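Local coordinates for protein pectinesterase inhibitor (Actinidia chinensis, PDB 1XG2) that inhibits pectin methylesterase by binding it as a four-helix bundle, and may take part in regulating fruit ripening, at residues B[16-21]-B[137-142]; B[84-89]-B[106-111]. One frame throughout, in Å; residues are numbered along the deposited sequence. Where two conformers were deposited one is given.

Contact 1: B[16-21]-B[137-142]; sequences PSLCLQ and EDLCDI
Leu18 and Cys19 of the short helix 16-24 pack on Asp138, Leu139 and Ile142 of helix 127-149 in an apolar helix-helix contact between the N-terminal region and the four-helix bundle. The axes of segments 16-21 and 137-142 come within 9.6 Å and cross at -68°, with no hydrogen bond between the segments. Leu18 works through one methyl. With chi1 near 180° its chain extends away from its own N, and chi2 turns CD2 to Asp138 CB at 3.6 Å and to Leu139 CD2 at 4.0 Å. The side chain of Leu18 meets both partners at about a right angle. The carboxylate of Asp138 is held by Asn15 ND2, a hydrogen bond to OD1. One turn on, Ile142 lies against Cys19. Its CD1 reaches Cys19 CA at 3.7 Å, and its CG1 is 3.9 Å from Cys19 SG, the sulfur joined to Cys10. Cutting Ile142 back to an alanine removes CG1, CG2 and CD1 and would probably open a gap beside Cys19 and its disulfide. Helix 4-9 also packs here, Ile9 touching both Cys19 and Ile142. Helix 34-60 lies against Leu139 and Ile142, through Ile44, Ala45 and Ser48 for the former and Ser41 for the latter.

Contact 2: B[84-89]-B[106-111]; sequences DSLGQA and SAAFDG
Within the four-helix bundle, helices 66-95 and 98-118 follow each other in the chain as a helical hairpin, and Ser85 and Leu86 of the first meet Ala107 and Ala108 of the second. The small residues let the backbones come close: Ser85 CA and Ala108 CA are 6.0 Å apart. No hydrogen bond links the two segments. All four touching residues are buried in the complex. On one flank Ser85 OG sits 4.2 Å from Ala107 CB, a loose contact. This flank borders the enzyme: the hydroxyl has weak hydrogen bonds to Asp81 O and to Gln139 NE2 of the Pectinesterase 1 chain, and that Gln139 also packs on Ala107. Asp110, also on helix 98-118, hydrogen-bonds through OD2 to Asn158 and through OD1 to Gln191 of the same enzyme chain. Leu86 reaches into the bundle interior, where it also touches Ala45 of helix 34-60. Its CG is anti to the carbonyl carbon (chi1 -72°), which brings the branched end over to helix 98-118. There Ala108 CB lies against the branch point of Leu86, 3.7 Å from Leu86 CG, and is a little closer to Leu86 CD2 (3.8 Å) than to Leu86 CD1 (4.1 Å).

How the contacts relate
The centres of the two contacts lie about 15 Å apart in the same all-helical inhibitor domain. Along the chain contact 2 is nested within contact 1: 16-21 comes first, then 84-89, 106-111 and last 137-142. They meet where helix 127-149 packs on helix 98-118. Cys140 bridges them, its SG lying 3.8 Å from Ala108 CB and near Leu86, and Glu137 O also packs on the ring of Phe109. Helix 127-149 thus carries the N-terminal region on one face and the hairpin on another. Contact 2 is the more closely tied to the bound pectinesterase, with seven residues within reach of it against one, Asp141, for contact 1.

Contact 1: B[16-21]-B[137-142]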
loop_
_atom_site.group_PDB
_atom_site.type_symbol
_atom_site.label_atom_id
_atom_site.label_comp_id
_atom_site.label_asym_id
_atom_site.label_seq_id
_atom_site.Cartn_x
_atom_site.Cartn_y
_atom_site.Cartn_z
ATOM N N PRO B 16 14.941 14.329 -16.034
ATOM C CA PRO B 16 16.382 14.302 -16.322
ATOM C C PRO B 16 17.107 15.623 -16.074
ATOM O O PRO B 16 18.273 15.606 -15.711
ATOM C CB PRO B 16 16.429 13.925 -17.818
ATOM C CG PRO B 16 15.171 13.185 -18.048
ATOM C CD PRO B 16 14.140 13.885 -17.195
ATOM N N SER B 17 16.454 16.755 -16.293
ATOM C CA SER B 17 17.105 18.039 -16.068
ATOM C C SER B 17 17.434 18.216 -14.592
ATOM O O SER B 17 18.525 18.653 -14.241
ATOM C CB SER B 17 16.223 19.190 -16.543
ATOM O OG SER B 17 16.055 19.101 -17.942
ATOM N N LEU B 18 16.481 17.869 -13.732
ATOM C CA LEU B 18 16.666 17.994 -12.296
ATOM C C LEU B 18 17.708 17.003 -11.805
ATOM O O LEU B 18 18.561 17.348 -10.998
ATOM C CB LEU B 18 15.354 17.792 -11.546
ATOM C CG LEU B 18 15.501 17.925 -10.026
ATOM C CD1 LEU B 18 16.058 19.298 -9.604
ATOM C CD2 LEU B 18 14.153 17.651 -9.342
ATOM N N CYS B 19 17.637 15.780 -12.305
ATOM C CA CYS B 19 18.631 14.768 -11.995
ATOM C C CYS B 19 20.049 15.268 -12.272
ATOM O O CYS B 19 20.918 15.169 -11.409
ATOM C CB CYS B 19 18.339 13.491 -12.792
ATOM S SG CYS B 19 19.564 12.176 -12.594
ATOM N N LEU B 20 20.270 15.821 -13.466
ATOM C CA LEU B 20 21.580 16.359 -13.834
ATOM C C LEU B 20 22.026 17.464 -12.885
ATOM O O LEU B 20 23.136 17.454 -12.403
ATOM C CB LEU B 20 21.569 16.874 -15.281
ATOM C CG LEU B 20 22.911 17.431 -15.778
ATOM C CD1 LEU B 20 23.984 16.346 -15.747
ATOM C CD2 LEU B 20 22.767 18.034 -17.179
ATOM N N GLN B 21 21.142 18.405 -12.614
ATOM C CA GLN B 21 21.432 19.506 -11.716
ATOM C C GLN B 21 21.841 18.983 -10.333
ATOM O O GLN B 21 22.816 19.453 -9.747
ATOM C CB GLN B 21 20.197 20.396 -11.639
ATOM C CG GLN B 21 20.292 21.638 -10.806
ATOM C CD GLN B 21 18.958 22.390 -10.838
ATOM O OE1 GLN B 21 18.407 22.756 -9.788
ATOM N NE2 GLN B 21 18.407 22.556 -12.044
ATOM N N GLU B 137 9.222 13.640 -5.595
ATOM C CA GLU B 137 8.987 12.528 -6.509
ATOM C C GLU B 137 10.154 12.400 -7.486
ATOM O O GLU B 137 10.698 11.310 -7.677
ATOM C CB GLU B 137 7.667 12.710 -7.259
ATOM C CG GLU B 137 6.424 12.430 -6.429
ATOM C CD GLU B 137 5.137 12.679 -7.195
ATOM O OE1 GLU B 137 5.195 13.227 -8.314
ATOM O OE2 GLU B 137 4.064 12.328 -6.675
ATOM N N ASP B 138 10.572 13.524 -8.063
ATOM C CA ASP B 138 11.676 13.542 -9.031
ATOM C C ASP B 138 12.986 13.089 -8.378
ATOM O O ASP B 138 13.776 12.340 -8.972
ATOM C CB ASP B 138 11.822 14.941 -9.652
ATOM C CG ASP B 138 10.624 15.337 -10.505
ATOM O OD1 ASP B 138 10.457 16.546 -10.841
ATOM O OD2 ASP B 138 9.784 14.508 -10.895
ATOM N N LEU B 139 13.222 13.541 -7.151
ATOM C CA LEU B 139 14.445 13.221 -6.440
ATOM C C LEU B 139 14.482 11.763 -6.024
ATOM O O LEU B 139 15.528 11.121 -6.113
ATOM C CB LEU B 139 14.601 14.108 -5.205
ATOM C CG LEU B 139 14.861 15.572 -5.562
ATOM C CD1 LEU B 139 14.948 16.438 -4.308
ATOM C CD2 LEU B 139 16.097 15.699 -6.431
ATOM N N CYS B 140 13.340 11.258 -5.566
ATOM C CA CYS B 140 13.237 9.857 -5.149
ATOM C C CYS B 140 13.401 8.939 -6.357
ATOM O O CYS B 140 13.914 7.819 -6.246
ATOM C CB CYS B 140 11.910 9.596 -4.459
ATOM S SG CYS B 140 11.813 10.186 -2.748
ATOM N N ASP B 141 12.981 9.418 -7.520
ATOM C CA ASP B 141 13.139 8.650 -8.744
ATOM C C ASP B 141 14.621 8.448 -9.109
ATOM O O ASP B 141 14.985 7.410 -9.652
ATOM C CB ASP B 141 12.387 9.311 -9.884
ATOM C CG ASP B 141 12.069 8.352 -10.992
ATOM O OD1 ASP B 141 11.731 7.177 -10.715
ATOM O OD2 ASP B 141 12.104 8.690 -12.174
ATOM N N ILE B 142 15.480 9.413 -8.787
ATOM C CA ILE B 142 16.914 9.229 -8.983
ATOM C C ILE B 142 17.370 8.029 -8.147
ATOM O O ILE B 142 18.109 7.173 -8.609
ATOM C CB ILE B 142 17.737 10.497 -8.615
ATOM C CG1 ILE B 142 17.301 11.714 -9.432
ATOM C CG2 ILE B 142 19.204 10.269 -8.923
ATOM C CD1 ILE B 142 17.806 13.025 -8.872
#

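Contact 2: B[84-89]-B[106-111]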
loop_
_atom_site.group_PDB
_atom_site.type_symbol
_atom_site.label_atom_id
_atom_site.label_comp_id
_atom_site.label_asym_id
_atom_site.label_seq_id
_atom_site.Cartn_x
_atom_site.Cartn_y
_atom_site.Cartn_z
ATOM N N ASP B 84 11.542 9.126 7.339
ATOM C CA ASP B 84 11.945 7.906 8.025
ATOM C C ASP B 84 12.422 6.837 7.036
ATOM O O ASP B 84 13.437 6.170 7.262
ATOM C CB ASP B 84 10.774 7.351 8.861
ATOM C CG ASP B 84 10.657 7.997 10.224
ATOM O OD1 ASP B 84 11.591 8.737 10.636
ATOM O OD2 ASP B 84 9.640 7.815 10.938
ATOM N N SER B 85 11.693 6.682 5.940
ATOM C CA SER B 85 11.997 5.662 4.955
ATOM C C SER B 85 13.290 5.963 4.218
ATOM O O SER B 85 14.059 5.052 3.928
ATOM C CB SER B 85 10.837 5.467 3.963
ATOM O OG SER B 85 9.759 4.785 4.592
ATOM N N LEU B 86 13.544 7.236 3.925
ATOM C CA LEU B 86 14.788 7.606 3.269
ATOM C C LEU B 86 15.985 7.413 4.212
ATOM O O LEU B 86 17.074 7.024 3.777
ATOM C CB LEU B 86 14.717 9.038 2.755
ATOM C CG LEU B 86 13.812 9.241 1.531
ATOM C CD1 LEU B 86 13.587 10.699 1.251
ATOM C CD2 LEU B 86 14.342 8.541 0.278
ATOM N N GLY B 87 15.781 7.666 5.502
ATOM C CA GLY B 87 16.803 7.397 6.504
ATOM C C GLY B 87 17.235 5.947 6.484
ATOM O O GLY B 87 18.430 5.656 6.532
ATOM N N GLN B 88 16.263 5.038 6.387
ATOM C CA GLN B 88 16.535 3.611 6.355
ATOM C C GLN B 88 17.123 3.177 5.025
ATOM O O GLN B 88 17.909 2.248 4.971
ATOM C CB GLN B 88 15.256 2.817 6.621
ATOM C CG GLN B 88 14.810 2.902 8.072
ATOM C CD GLN B 88 14.298 1.583 8.588
ATOM O OE1 GLN B 88 13.128 1.484 8.963
ATOM N NE2 GLN B 88 15.171 0.553 8.608
ATOM N N ALA B 89 16.735 3.868 3.955
ATOM C CA ALA B 89 17.292 3.625 2.630
ATOM C C ALA B 89 18.819 3.712 2.637
ATOM O O ALA B 89 19.485 2.918 1.985
ATOM C CB ALA B 89 16.710 4.615 1.615
ATOM N N SER B 106 10.533 3.841 -2.925
ATOM C CA SER B 106 9.195 3.843 -3.501
ATOM C C SER B 106 8.175 4.383 -2.505
ATOM O O SER B 106 7.278 5.147 -2.879
ATOM C CB SER B 106 8.772 2.437 -3.950
ATOM O OG SER B 106 9.507 2.004 -5.071
ATOM N N ALA B 107 8.328 4.011 -1.230
ATOM C CA ALA B 107 7.423 4.480 -0.184
ATOM C C ALA B 107 7.572 5.982 0.036
ATOM O O ALA B 107 6.577 6.696 0.214
ATOM C CB ALA B 107 7.664 3.724 1.141
ATOM N N ALA B 108 8.808 6.464 0.011
ATOM C CA ALA B 108 9.092 7.890 0.171
ATOM C C ALA B 108 8.461 8.694 -0.960
ATOM O O ALA B 108 7.763 9.665 -0.713
ATOM C CB ALA B 108 10.589 8.131 0.198
ATOM N N PHE B 109 8.715 8.270 -2.190
ATOM C CA PHE B 109 8.069 8.827 -3.382
ATOM C C PHE B 109 6.575 8.980 -3.178
ATOM O O PHE B 109 5.996 10.006 -3.495
ATOM C CB PHE B 109 8.362 7.898 -4.576
ATOM C CG PHE B 109 7.771 8.347 -5.879
ATOM C CD1 PHE B 109 8.585 8.822 -6.887
ATOM C CD2 PHE B 109 6.405 8.267 -6.111
ATOM C CE1 PHE B 109 8.044 9.238 -8.099
ATOM C CE2 PHE B 109 5.860 8.671 -7.319
ATOM C CZ PHE B 109 6.682 9.157 -8.313
ATOM N N ASP B 110 5.948 7.935 -2.656
ATOM C CA ASP B 110 4.501 7.894 -2.475
ATOM C C ASP B 110 3.979 8.765 -1.330
ATOM O O ASP B 110 2.778 9.004 -1.240
ATOM C CB ASP B 110 4.055 6.455 -2.225
ATOM C CG ASP B 110 4.044 5.614 -3.487
ATOM O OD1 ASP B 110 4.146 6.164 -4.616
ATOM O OD2 ASP B 110 3.893 4.381 -3.439
ATOM N N GLY B 111 4.840 9.187 -0.422
ATOM C CA GLY B 111 4.450 10.188 0.558
ATOM C C GLY B 111 4.024 11.483 -0.124
ATOM O O GLY B 111 2.991 12.074 0.210
#